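Local coordinates for petrobactin-binding protein YclQ (Bacillus subtilis subsp. subtilis str. 168, PDB 3GFV) that binds iron-free and ferric petrobactin selectively, serving as the solute-binding protein of the ABC transporter complex that takes up this siderophore, at residues A[184-189]-A[220-225]; A[174-179]-A[195-200]; A[231-236]-A[244-249]; A[272-277]-A[289-294]. All coordinates share one frame; numbering follows the deposited sequence.

Overall arrangement
All four contacts are buried; contact 3 alone has an exposed touching residue, Ser-244. Contacts 1, 2 and 3 are built on the mixed sheet of the C-terminal lobe: strands 173-180 and 183-187 form a hairpin, and 230-235 runs parallel to 173-180. Contact 1 joins this sheet to helix 220-226 through carbon atoms alone. Contact 2 reaches helix 195-198 with an apolar patch beside a histidine and a water. Contact 3 is the most polar, a carboxylate at the end of its strand. Contact 4, nearest the centre of the chain, joins two helices by an indole-carboxylate bond. Its Trp-274 and Val-291 touch contact 2, and Val-249 of contact 3 fills in beside contact 1.

Contact 1: A[184-189]-A[220-225]; sequences ISAFGP and YEYISK
Ile-184 of strand 183-187 and Tyr-220 of helix 220-226 meet where a helix lies on the mixed sheet of the C-terminal lobe, part of the alpha/beta periplasmic binding protein fold. The axes of the two segments come within 9.8 Å, with their directions 40° apart. The bond to CB of Ile-184 points toward the helix, and from there the two branches part. CG2 takes the place anti to the backbone N, while CG1 lies anti to the carbonyl carbon (chi1 -52°) and carries CD1 outward with chi2 at 160°. That methyl does the touching: CD1 stands 3.4 Å from CE2 of Tyr-220, close for two carbons, and the side chains cross at about a right angle. The tyrosine leaves its backbone away from the strand, yet its ring comes back to meet the methyl. CD1 of Ile-184 also rests on CD1 of Ile-223, one helical turn after Tyr-220. Val-249 of helix 246-250 touches Ile-184, Tyr-220 and Ile-223 and adds to the apolar cluster. Two residues along the strand, Ala-186 faces Tyr-222, whose hydroxyl is hydrogen-bonded to Asp-206; there CB of Ala-186 lies 4.1 Å from CE2 of Tyr-222.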
loop_
_atom_site.group_PDB
_atom_site.type_symbol
_atom_site.label_atom_id
_atom_site.label_comp_id
_atom_site.label_asym_id
_atom_site.label_seq_id
_atom_site.Cartn_x
_atom_site.Cartn_y
_atom_site.Cartn_z
ATOM N N ILE A 184 20.045 2.290 1.783
ATOM C CA ILE A 184 18.979 2.045 2.760
ATOM C C ILE A 184 18.271 3.347 3.089
ATOM O O ILE A 184 18.910 4.386 3.208
ATOM C CB ILE A 184 19.602 1.541 4.075
ATOM C CG1 ILE A 184 20.528 0.360 3.814
ATOM C CG2 ILE A 184 18.516 1.173 5.077
ATOM C CD1 ILE A 184 21.526 0.128 4.946
ATOM N N SER A 185 16.951 3.308 3.244
ATOM C CA SER A 185 16.249 4.461 3.766
ATOM C C SER A 185 15.306 4.026 4.880
ATOM O O SER A 185 14.818 2.903 4.869
ATOM C CB SER A 185 15.506 5.201 2.663
ATOM O OG SER A 185 14.668 4.300 1.970
ATOM N N ALA A 186 15.081 4.921 5.836
ATOM C CA ALA A 186 14.304 4.613 7.037
ATOM C C ALA A 186 12.959 5.296 7.004
ATOM O O ALA A 186 12.836 6.402 6.479
ATOM C CB ALA A 186 15.086 5.045 8.307
ATOM N N PHE A 187 11.974 4.641 7.620
ATOM C CA PHE A 187 10.603 5.095 7.630
ATOM C C PHE A 187 10.075 5.017 9.051
ATOM O O PHE A 187 10.136 3.953 9.693
ATOM C CB PHE A 187 9.781 4.182 6.727
ATOM C CG PHE A 187 10.095 4.342 5.276
ATOM C CD1 PHE A 187 9.365 5.240 4.498
ATOM C CD2 PHE A 187 11.119 3.602 4.679
ATOM C CE1 PHE A 187 9.653 5.396 3.144
ATOM C CE2 PHE A 187 11.409 3.754 3.328
ATOM C CZ PHE A 187 10.673 4.645 2.560
ATOM N N GLY A 188 9.562 6.139 9.538
ATOM C CA GLY A 188 9.001 6.189 10.869
ATOM C C GLY A 188 7.540 6.584 10.817
ATOM O O GLY A 188 6.892 6.500 9.754
ATOM N N PRO A 189 7.003 7.013 11.961
ATOM C CA PRO A 189 5.598 7.431 12.022
ATOM C C PRO A 189 5.232 8.433 10.924
ATOM O O PRO A 189 6.019 9.326 10.615
ATOM C CB PRO A 189 5.487 8.078 13.409
ATOM C CG PRO A 189 6.522 7.367 14.233
ATOM C CD PRO A 189 7.695 7.202 13.251
ATOM N N TYR A 220 24.560 1.957 7.360
ATOM C CA TYR A 220 24.548 0.759 8.195
ATOM C C TYR A 220 24.790 1.130 9.651
ATOM O O TYR A 220 24.189 0.545 10.564
ATOM C CB TYR A 220 25.603 -0.254 7.730
ATOM C CG TYR A 220 25.305 -0.884 6.383
ATOM C CD1 TYR A 220 25.359 -2.263 6.206
ATOM C CD2 TYR A 220 24.964 -0.099 5.289
ATOM C CE1 TYR A 220 25.088 -2.839 4.972
ATOM C CE2 TYR A 220 24.690 -0.663 4.056
ATOM C CZ TYR A 220 24.756 -2.033 3.901
ATOM O OH TYR A 220 24.475 -2.584 2.667
ATOM N N GLU A 221 25.670 2.108 9.867
ATOM C CA GLU A 221 25.974 2.570 11.209
ATOM C C GLU A 221 24.720 3.077 11.908
ATOM O O GLU A 221 24.631 3.030 13.131
ATOM C CB GLU A 221 27.018 3.685 11.193
ATOM C CG GLU A 221 28.436 3.227 10.878
ATOM C CD GLU A 221 28.748 3.247 9.387
ATOM O OE1 GLU A 221 27.789 3.223 8.571
ATOM O OE2 GLU A 221 29.957 3.296 9.034
ATOM N N TYR A 222 23.774 3.596 11.128
ATOM C CA TYR A 222 22.505 4.042 11.686
ATOM C C TYR A 222 21.702 2.864 12.258
ATOM O O TYR A 222 21.098 2.976 13.311
ATOM C CB TYR A 222 21.656 4.738 10.613
ATOM C CG TYR A 222 20.269 5.036 11.097
ATOM C CD1 TYR A 222 20.022 6.151 11.890
ATOM C CD2 TYR A 222 19.190 4.201 10.782
ATOM C CE1 TYR A 222 18.741 6.429 12.362
ATOM C CE2 TYR A 222 17.919 4.474 11.246
ATOM C CZ TYR A 222 17.689 5.582 12.023
ATOM O OH TYR A 222 16.408 5.828 12.483
ATOM N N ILE A 223 21.707 1.735 11.560
ATOM C CA ILE A 223 20.993 0.554 12.061
ATOM C C ILE A 223 21.616 0.088 13.386
ATOM O O ILE A 223 20.914 -0.216 14.350
ATOM C CB ILE A 223 21.002 -0.567 11.019
ATOM C CG1 ILE A 223 20.197 -0.131 9.788
ATOM C CG2 ILE A 223 20.392 -1.843 11.583
ATOM C CD1 ILE A 223 20.319 -1.092 8.631
ATOM N N SER A 224 22.939 0.069 13.422
ATOM C CA SER A 224 23.692 -0.320 14.607
ATOM C C SER A 224 23.407 0.637 15.759
ATOM O O SER A 224 23.139 0.227 16.900
ATOM C CB SER A 224 25.186 -0.333 14.268
ATOM O OG SER A 224 25.966 -0.546 15.433
ATOM N N LYS A 225 23.461 1.932 15.495
ATOM C CA LYS A 225 23.237 2.841 16.613
ATOM C C LYS A 225 21.795 2.832 17.109
ATOM O O LYS A 225 21.528 3.089 18.275
ATOM C CB LYS A 225 23.742 4.253 16.327
ATOM C CG LYS A 225 22.780 5.168 15.683
ATOM C CD LYS A 225 23.167 6.604 15.985
ATOM C CE LYS A 225 22.353 7.575 15.162
ATOM N NZ LYS A 225 22.729 8.994 15.441
#

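Contact 2: A[174-179]-A[195-200]; sequences GLVIMA and LIHDVF
Ile-196 and His-197 of the short helix 195-198 meet Val-176 and Gly-174 of strand 173-180. Just before them, O of Leu-195 receives both Val-199 N and Phe-200 N. Ile-196 reaches Val-176 tip to tip: its CD1 sits 3.7 Å from CG2 of Val-176 and slightly farther from CG1, so both valine methyls frame the isoleucine end. Val-176 presents them by placing CG1 anti to its backbone N (chi1 -176°), which leaves CG2 beside that N and next to the helix. Phe-232 of strand 230-235 and Trp-274 of helix 271-276 also pack on Ile-196. His-197 follows and runs alongside Val-176 in the opposite sense, its NE2 3.8 Å from CG2 of Val-176. The imidazole edge meets the backbone: CE1 of His-197 lies 3.3 Å from O of Gly-174, near the ring plane. A water ties the same ring to the strand, accepting from N of Val-176 at 3.0 Å and hydrogen-bonded to NE2 of His-197 at 2.8 Å. Later in the segment, the Phe-200 ring packs on helix 281-296. Because ND1 of His-197 is hydrogen-bonded to O of Val-202, both ring nitrogens have polar partners, which fixes the imidazole's rotation. Its CE1-H, flanked by these nitrogens, is probably polar enough to favour the Gly-174 carbonyl.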
loop_
_atom_site.group_PDB
_atom_site.type_symbol
_atom_site.label_atom_id
_atom_site.label_comp_id
_atom_site.label_asym_id
_atom_site.label_seq_id
_atom_site.Cartn_x
_atom_site.Cartn_y
_atom_site.Cartn_z
ATOM N N GLY A 174 10.748 -1.385 16.878
ATOM C CA GLY A 174 10.941 -1.795 15.492
ATOM C C GLY A 174 11.468 -0.655 14.646
ATOM O O GLY A 174 11.156 0.526 14.879
ATOM N N LEU A 175 12.272 -1.016 13.652
ATOM C CA LEU A 175 12.726 -0.067 12.644
ATOM C C LEU A 175 12.283 -0.573 11.271
ATOM O O LEU A 175 12.422 -1.757 10.980
ATOM C CB LEU A 175 14.251 0.056 12.687
ATOM C CG LEU A 175 14.902 0.893 11.579
ATOM C CD1 LEU A 175 14.504 2.370 11.716
ATOM C CD2 LEU A 175 16.462 0.725 11.575
ATOM N N VAL A 176 11.760 0.325 10.439
ATOM C CA VAL A 176 11.357 -0.031 9.073
ATOM C C VAL A 176 12.333 0.561 8.068
ATOM O O VAL A 176 12.565 1.777 8.059
ATOM C CB VAL A 176 9.943 0.519 8.761
ATOM C CG1 VAL A 176 9.486 0.070 7.362
ATOM C CG2 VAL A 176 8.938 0.042 9.824
ATOM N N ILE A 177 12.894 -0.287 7.213
ATOM C CA ILE A 177 13.853 0.193 6.193
ATOM C C ILE A 177 13.481 -0.322 4.824
ATOM O O ILE A 177 12.885 -1.383 4.693
ATOM C CB ILE A 177 15.312 -0.198 6.459
ATOM C CG1 ILE A 177 15.479 -1.728 6.562
ATOM C CG2 ILE A 177 15.860 0.551 7.703
ATOM C CD1 ILE A 177 16.906 -2.202 6.623
HETATM N N MSE A 178 13.878 0.428 3.799
HETATM C CA MSE A 178 13.760 -0.050 2.431
HETATM C C MSE A 178 15.153 -0.069 1.814
HETATM O O MSE A 178 15.941 0.888 1.975
HETATM C CB MSE A 178 12.785 0.813 1.617
HETATM C CG MSE A 178 12.667 0.357 0.181
HETATM SE SE MSE A 178 11.254 1.409 -0.715
HETATM C CE MSE A 178 12.287 2.999 -0.927
ATOM N N ALA A 179 15.479 -1.186 1.177
ATOM C CA ALA A 179 16.747 -1.345 0.467
ATOM C C ALA A 179 16.537 -1.097 -1.018
ATOM O O ALA A 179 15.558 -1.543 -1.589
ATOM C CB ALA A 179 17.298 -2.737 0.684
ATOM N N LEU A 195 2.505 3.074 8.944
ATOM C CA LEU A 195 1.400 2.321 9.552
ATOM C C LEU A 195 1.863 1.212 10.497
ATOM O O LEU A 195 1.127 0.832 11.409
ATOM C CB LEU A 195 0.417 1.783 8.497
ATOM C CG LEU A 195 0.772 0.483 7.770
ATOM C CD1 LEU A 195 -0.473 -0.000 7.020
ATOM C CD2 LEU A 195 1.921 0.722 6.810
ATOM N N ILE A 196 3.083 0.708 10.300
ATOM C CA ILE A 196 3.605 -0.337 11.175
ATOM C C ILE A 196 3.649 0.196 12.614
ATOM O O ILE A 196 3.365 -0.533 13.571
ATOM C CB ILE A 196 4.987 -0.808 10.685
ATOM C CG1 ILE A 196 4.804 -1.690 9.440
ATOM C CG2 ILE A 196 5.706 -1.570 11.788
ATOM C CD1 ILE A 196 6.101 -1.961 8.631
ATOM N N HIS A 197 3.939 1.484 12.744
ATOM C CA HIS A 197 3.872 2.163 14.045
ATOM C C HIS A 197 2.523 2.809 14.341
ATOM O O HIS A 197 1.989 2.664 15.461
ATOM C CB HIS A 197 4.960 3.237 14.124
ATOM C CG HIS A 197 6.310 2.734 13.753
ATOM N ND1 HIS A 197 6.982 1.788 14.507
ATOM C CD2 HIS A 197 7.134 3.047 12.724
ATOM C CE1 HIS A 197 8.148 1.536 13.948
ATOM N NE2 HIS A 197 8.268 2.292 12.863
ATOM N N ASP A 198 1.972 3.521 13.356
ATOM C CA ASP A 198 0.806 4.366 13.591
ATOM C C ASP A 198 -0.470 3.551 13.758
ATOM O O ASP A 198 -1.394 3.960 14.459
ATOM C CB ASP A 198 0.623 5.346 12.429
ATOM C CG ASP A 198 1.836 6.236 12.222
ATOM O OD1 ASP A 198 2.497 6.591 13.225
ATOM O OD2 ASP A 198 2.126 6.567 11.063
ATOM N N VAL A 199 -0.514 2.400 13.107
ATOM C CA VAL A 199 -1.737 1.605 13.056
ATOM C C VAL A 199 -1.536 0.296 13.805
ATOM O O VAL A 199 -2.348 -0.063 14.655
ATOM C CB VAL A 199 -2.139 1.327 11.599
ATOM C CG1 VAL A 199 -3.381 0.467 11.537
ATOM C CG2 VAL A 199 -2.393 2.647 10.878
ATOM N N PHE A 200 -0.424 -0.392 13.515
ATOM C CA PHE A 200 -0.189 -1.717 14.077
ATOM C C PHE A 200 0.438 -1.670 15.461
ATOM O O PHE A 200 0.582 -2.708 16.110
ATOM C CB PHE A 200 0.706 -2.577 13.168
ATOM C CG PHE A 200 0.161 -2.772 11.775
ATOM C CD1 PHE A 200 -1.184 -2.564 11.514
ATOM C CD2 PHE A 200 1.006 -3.162 10.735
ATOM C CE1 PHE A 200 -1.679 -2.734 10.230
ATOM C CE2 PHE A 200 0.525 -3.349 9.431
ATOM C CZ PHE A 200 -0.825 -3.133 9.179
HETATM O O HOH W 1 10.850 2.779 11.876
#

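Contact 3: A[231-236]-A[244-249]; sequences LFVIDR and SSTKQV
Asp-235 and Thr-246 cross obliquely, and a single carboxylate oxygen of the aspartate gathers the start of helix 246-250. OD2 of Asp-235 accepts from N of Ser-245 at 2.7 Å in a nearly straight bond (164°), using the syn lone pair on the side of OD1. The hydroxyl OG1 of Thr-246 comes to the same OD2 at 2.9 Å from the other direction, on the anti lone pair. Held from both sides, the carboxylate has little freedom to turn. With CG anti to the backbone N (chi1 -165°), the Asp-235 carboxylate is carried off the strand toward Ser-245 and Thr-246. OD1 of Asp-235 looks elsewhere: it takes a hydrogen from a water at 2.7 Å, and that water accepts in turn from OG of Ser-245, which is also hydrogen-bonded to N of Gly-182. OD1 also receives N of Thr-238, so Asp-235 is the N-cap of helix 236-240 while its other oxygen holds the chain ahead of the next helix. Beside this polar group the Thr-246 methyl turns to the strand, with CG2 of Thr-246 3.8 Å from CG1 of Val-233. Strand 230-235, which ends at Asp-235, runs between parallel strands 173-180 and 266-268. Ser-245 packs on Ala-179 of the first and Thr-246 on Tyr-268 of the second, while Gln-248 touches Tyr-220 of helix 220-226.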
loop_
_atom_site.group_PDB
_atom_site.type_symbol
_atom_site.label_atom_id
_atom_site.label_comp_id
_atom_site.label_asym_id
_atom_site.label_seq_id
_atom_site.Cartn_x
_atom_site.Cartn_y
_atom_site.Cartn_z
ATOM N N LEU A 231 13.297 -5.694 12.850
ATOM C CA LEU A 231 13.699 -4.956 11.658
ATOM C C LEU A 231 12.802 -5.367 10.486
ATOM O O LEU A 231 12.824 -6.515 10.048
ATOM C CB LEU A 231 15.175 -5.215 11.339
ATOM C CG LEU A 231 15.733 -4.481 10.103
ATOM C CD1 LEU A 231 15.725 -2.977 10.292
ATOM C CD2 LEU A 231 17.177 -4.962 9.827
ATOM N N PHE A 232 12.003 -4.419 10.014
ATOM C CA PHE A 232 11.080 -4.654 8.906
ATOM C C PHE A 232 11.744 -4.183 7.627
ATOM O O PHE A 232 12.129 -3.015 7.525
ATOM C CB PHE A 232 9.792 -3.874 9.145
ATOM C CG PHE A 232 9.031 -4.333 10.352
ATOM C CD1 PHE A 232 8.074 -5.334 10.238
ATOM C CD2 PHE A 232 9.284 -3.778 11.604
ATOM C CE1 PHE A 232 7.342 -5.768 11.358
ATOM C CE2 PHE A 232 8.561 -4.211 12.731
ATOM C CZ PHE A 232 7.614 -5.216 12.607
ATOM N N VAL A 233 11.891 -5.085 6.658
ATOM C CA VAL A 233 12.620 -4.742 5.435
ATOM C C VAL A 233 11.749 -4.844 4.189
ATOM O O VAL A 233 11.073 -5.865 3.973
ATOM C CB VAL A 233 13.813 -5.675 5.243
ATOM C CG1 VAL A 233 14.595 -5.273 4.013
ATOM C CG2 VAL A 233 14.713 -5.616 6.475
ATOM N N ILE A 234 11.807 -3.802 3.362
ATOM C CA ILE A 234 11.159 -3.798 2.041
ATOM C C ILE A 234 12.268 -3.613 1.038
ATOM O O ILE A 234 13.163 -2.799 1.254
ATOM C CB ILE A 234 10.152 -2.643 1.937
ATOM C CG1 ILE A 234 8.985 -2.913 2.888
ATOM C CG2 ILE A 234 9.603 -2.492 0.511
ATOM C CD1 ILE A 234 8.279 -1.657 3.291
ATOM N N ASP A 235 12.237 -4.381 -0.043
ATOM C CA ASP A 235 13.271 -4.251 -1.062
ATOM C C ASP A 235 12.687 -3.644 -2.337
ATOM O O ASP A 235 11.932 -4.303 -3.062
ATOM C CB ASP A 235 13.879 -5.605 -1.367
ATOM C CG ASP A 235 15.188 -5.477 -2.131
ATOM O OD1 ASP A 235 15.198 -4.783 -3.163
ATOM O OD2 ASP A 235 16.200 -6.007 -1.656
ATOM N N ARG A 236 13.031 -2.387 -2.606
ATOM C CA ARG A 236 12.459 -1.693 -3.766
ATOM C C ARG A 236 12.880 -2.377 -5.064
ATOM O O ARG A 236 12.096 -2.476 -6.010
ATOM C CB ARG A 236 12.891 -0.228 -3.795
ATOM C CG ARG A 236 12.326 0.557 -4.985
ATOM C CD ARG A 236 12.794 1.999 -4.997
ATOM N NE ARG A 236 12.289 2.712 -6.172
ATOM C CZ ARG A 236 12.917 2.763 -7.345
ATOM N NH1 ARG A 236 14.090 2.154 -7.508
ATOM N NH2 ARG A 236 12.372 3.434 -8.360
ATOM N N SER A 244 17.848 -7.454 -5.985
ATOM C CA SER A 244 17.579 -7.339 -4.554
ATOM C C SER A 244 18.843 -6.943 -3.808
ATOM O O SER A 244 19.950 -7.252 -4.243
ATOM C CB SER A 244 17.089 -8.682 -4.024
ATOM O OG SER A 244 16.100 -9.211 -4.894
ATOM N N SER A 245 18.698 -6.268 -2.679
ATOM C CA SER A 245 19.911 -5.922 -1.924
ATOM C C SER A 245 19.682 -6.027 -0.428
ATOM O O SER A 245 20.385 -5.411 0.376
ATOM C CB SER A 245 20.447 -4.538 -2.313
ATOM O OG SER A 245 19.469 -3.532 -2.127
ATOM N N THR A 246 18.713 -6.844 -0.053
ATOM C CA THR A 246 18.413 -7.040 1.358
ATOM C C THR A 246 19.507 -7.788 2.126
ATOM O O THR A 246 19.884 -7.389 3.237
ATOM C CB THR A 246 17.102 -7.787 1.506
ATOM O OG1 THR A 246 16.050 -6.930 1.061
ATOM C CG2 THR A 246 16.875 -8.158 2.955
ATOM N N LYS A 247 20.022 -8.868 1.546
ATOM C CA LYS A 247 21.006 -9.691 2.246
ATOM C C LYS A 247 22.312 -8.955 2.501
ATOM O O LYS A 247 22.962 -9.150 3.536
ATOM C CB LYS A 247 21.280 -10.984 1.474
ATOM C CG LYS A 247 20.104 -11.946 1.445
ATOM C CD LYS A 247 20.533 -13.314 0.928
ATOM C CE LYS A 247 21.821 -13.773 1.602
ATOM N NZ LYS A 247 22.202 -15.176 1.250
ATOM N N GLN A 248 22.723 -8.120 1.560
ATOM C CA GLN A 248 23.968 -7.402 1.764
ATOM C C GLN A 248 23.774 -6.431 2.912
ATOM O O GLN A 248 24.740 -6.046 3.562
ATOM C CB GLN A 248 24.438 -6.684 0.497
ATOM C CG GLN A 248 23.674 -5.422 0.128
ATOM C CD GLN A 248 24.011 -4.947 -1.286
ATOM O OE1 GLN A 248 24.559 -3.858 -1.475
ATOM N NE2 GLN A 248 23.702 -5.775 -2.279
ATOM N N VAL A 249 22.524 -6.030 3.166
ATOM C CA VAL A 249 22.305 -5.164 4.304
ATOM C C VAL A 249 22.236 -5.981 5.588
ATOM O O VAL A 249 22.991 -5.747 6.516
ATOM C CB VAL A 249 21.021 -4.323 4.205
ATOM C CG1 VAL A 249 20.841 -3.510 5.512
ATOM C CG2 VAL A 249 21.063 -3.404 2.977
HETATM O O HOH W 2 17.498 -3.620 -4.052
#

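Contact 4: A[272-277]-A[289-294]; sequences ATWYLS and KEVKDG
A short helix, 271-276, packs against the C-terminal helix 281-296, and Trp-274 with Glu-290 forms the polar half of their contact. NE1 of the indole donates to OE2 of Glu-290 at 2.8 Å, with an N-H...O angle of 159°. The oxygen lies practically in the indole plane, at the ring edge. From the other partner's standpoint the bond is tilted: the indole nitrogen comes to OE2 from 46° above the carboxylate plane, and the two flat groups stand 77° apart. With CG anti to the carbonyl carbon and the chain extended beyond it, the Glu-290 carboxylate reaches the indole N-H; the two side chains run alongside one another in opposite senses. OE2 of Glu-290 also accepts from NE2 of Gln-286, one turn back, while OE1 takes N of Asp-270, just ahead of the short helix. Three donors thus share this carboxylate, which would help keep it ionised.

Both helices belong to the C-terminal lobe of the periplasmic binding protein fold. The residue after the tryptophan, Tyr-275, looks across to the other lobe, where its ring makes a cation-pi contact with Arg-104. The six-membered end of the indole meets apolar groups. Leu-195 and Met-287 pack on Trp-274, and CH2 of Trp-274 lies 4.1 Å from CG2 of Val-291, the side chains crossing at about a right angle.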
loop_
_atom_site.group_PDB
_atom_site.type_symbol
_atom_site.label_atom_id
_atom_site.label_comp_id
_atom_site.label_asym_id
_atom_site.label_seq_id
_atom_site.Cartn_x
_atom_site.Cartn_y
_atom_site.Cartn_z
ATOM N N ALA A 272 6.837 -6.285 -3.256
ATOM C CA ALA A 272 5.942 -5.869 -4.345
ATOM C C ALA A 272 4.608 -5.311 -3.823
ATOM O O ALA A 272 4.149 -4.256 -4.262
ATOM C CB ALA A 272 5.704 -7.031 -5.333
ATOM N N THR A 273 3.992 -6.004 -2.874
ATOM C CA THR A 273 2.744 -5.516 -2.302
ATOM C C THR A 273 2.944 -4.213 -1.531
ATOM O O THR A 273 2.183 -3.258 -1.691
ATOM C CB THR A 273 2.108 -6.591 -1.410
ATOM O OG1 THR A 273 1.747 -7.705 -2.230
ATOM C CG2 THR A 273 0.857 -6.060 -0.696
ATOM N N TRP A 274 3.996 -4.156 -0.707
ATOM C CA TRP A 274 4.216 -2.982 0.128
ATOM C C TRP A 274 4.604 -1.734 -0.658
ATOM O O TRP A 274 4.185 -0.619 -0.312
ATOM C CB TRP A 274 5.246 -3.275 1.232
ATOM C CG TRP A 274 4.686 -4.093 2.342
ATOM C CD1 TRP A 274 4.343 -5.413 2.298
ATOM C CD2 TRP A 274 4.396 -3.646 3.670
ATOM N NE1 TRP A 274 3.860 -5.819 3.524
ATOM C CE2 TRP A 274 3.850 -4.742 4.371
ATOM C CE3 TRP A 274 4.516 -2.415 4.325
ATOM C CZ2 TRP A 274 3.456 -4.656 5.715
ATOM C CZ3 TRP A 274 4.119 -2.325 5.659
ATOM C CH2 TRP A 274 3.599 -3.444 6.337
ATOM N N TYR A 275 5.366 -1.930 -1.736
ATOM C CA TYR A 275 5.850 -0.814 -2.540
ATOM C C TYR A 275 4.875 -0.398 -3.656
ATOM O O TYR A 275 4.664 0.792 -3.888
ATOM C CB TYR A 275 7.221 -1.155 -3.124
ATOM C CG TYR A 275 7.832 -0.008 -3.884
ATOM C CD1 TYR A 275 8.307 1.112 -3.210
ATOM C CD2 TYR A 275 7.926 -0.041 -5.265
ATOM C CE1 TYR A 275 8.882 2.171 -3.900
ATOM C CE2 TYR A 275 8.498 1.013 -5.964
ATOM C CZ TYR A 275 8.969 2.118 -5.271
ATOM O OH TYR A 275 9.534 3.175 -5.960
ATOM N N LEU A 276 4.256 -1.367 -4.315
ATOM C CA LEU A 276 3.406 -1.053 -5.473
ATOM C C LEU A 276 1.949 -0.930 -5.082
ATOM O O LEU A 276 1.145 -0.370 -5.826
ATOM C CB LEU A 276 3.490 -2.155 -6.513
ATOM C CG LEU A 276 4.908 -2.417 -7.030
ATOM C CD1 LEU A 276 4.924 -3.652 -7.923
ATOM C CD2 LEU A 276 5.478 -1.186 -7.734
ATOM N N SER A 277 1.592 -1.478 -3.931
ATOM C CA SER A 277 0.174 -1.538 -3.579
ATOM C C SER A 277 -0.068 -1.017 -2.164
ATOM O O SER A 277 0.584 -0.077 -1.722
ATOM C CB SER A 277 -0.367 -2.960 -3.744
ATOM O OG SER A 277 -1.799 -2.968 -3.615
ATOM N N LYS A 289 -1.213 -9.429 8.640
ATOM C CA LYS A 289 -0.780 -10.791 8.928
ATOM C C LYS A 289 0.737 -10.955 8.849
ATOM O O LYS A 289 1.332 -11.672 9.658
ATOM C CB LYS A 289 -1.459 -11.787 7.985
ATOM C CG LYS A 289 -0.937 -13.218 8.134
ATOM C CD LYS A 289 -1.524 -14.164 7.084
ATOM C CE LYS A 289 -0.765 -15.496 7.043
ATOM N NZ LYS A 289 -0.665 -16.120 8.398
ATOM N N GLU A 290 1.370 -10.290 7.886
ATOM C CA GLU A 290 2.825 -10.343 7.819
ATOM C C GLU A 290 3.466 -9.774 9.088
ATOM O O GLU A 290 4.443 -10.335 9.601
ATOM C CB GLU A 290 3.372 -9.555 6.619
ATOM C CG GLU A 290 2.983 -10.113 5.265
ATOM C CD GLU A 290 3.563 -9.248 4.151
ATOM O OE1 GLU A 290 4.758 -9.365 3.901
ATOM O OE2 GLU A 290 2.834 -8.439 3.554
ATOM N N VAL A 291 2.944 -8.650 9.571
ATOM C CA VAL A 291 3.495 -8.011 10.767
ATOM C C VAL A 291 3.239 -8.881 12.012
ATOM O O VAL A 291 4.154 -9.122 12.826
ATOM C CB VAL A 291 2.966 -6.556 10.934
ATOM C CG1 VAL A 291 3.433 -5.938 12.250
ATOM C CG2 VAL A 291 3.467 -5.677 9.770
ATOM N N LYS A 292 2.011 -9.367 12.127
ATOM C CA LYS A 292 1.600 -10.209 13.261
ATOM C C LYS A 292 2.467 -11.463 13.299
ATOM O O LYS A 292 3.000 -11.831 14.350
ATOM C CB LYS A 292 0.124 -10.586 13.130
ATOM C CG LYS A 292 -0.397 -11.574 14.204
ATOM C CD LYS A 292 -1.821 -12.036 13.849
ATOM C CE LYS A 292 -2.240 -13.315 14.579
ATOM N NZ LYS A 292 -2.277 -13.092 16.049
ATOM N N ASP A 293 2.616 -12.115 12.146
ATOM C CA ASP A 293 3.485 -13.296 12.042
ATOM C C ASP A 293 4.922 -13.002 12.453
ATOM O O ASP A 293 5.545 -13.789 13.163
ATOM C CB ASP A 293 3.464 -13.867 10.622
ATOM C CG ASP A 293 2.207 -14.646 10.330
ATOM O OD1 ASP A 293 1.367 -14.819 11.253
ATOM O OD2 ASP A 293 2.050 -15.081 9.167
ATOM N N GLY A 294 5.446 -11.870 11.990
ATOM C CA GLY A 294 6.770 -11.428 12.383
ATOM C C GLY A 294 6.858 -11.265 13.888
ATOM O O GLY A 294 7.835 -11.735 14.517
#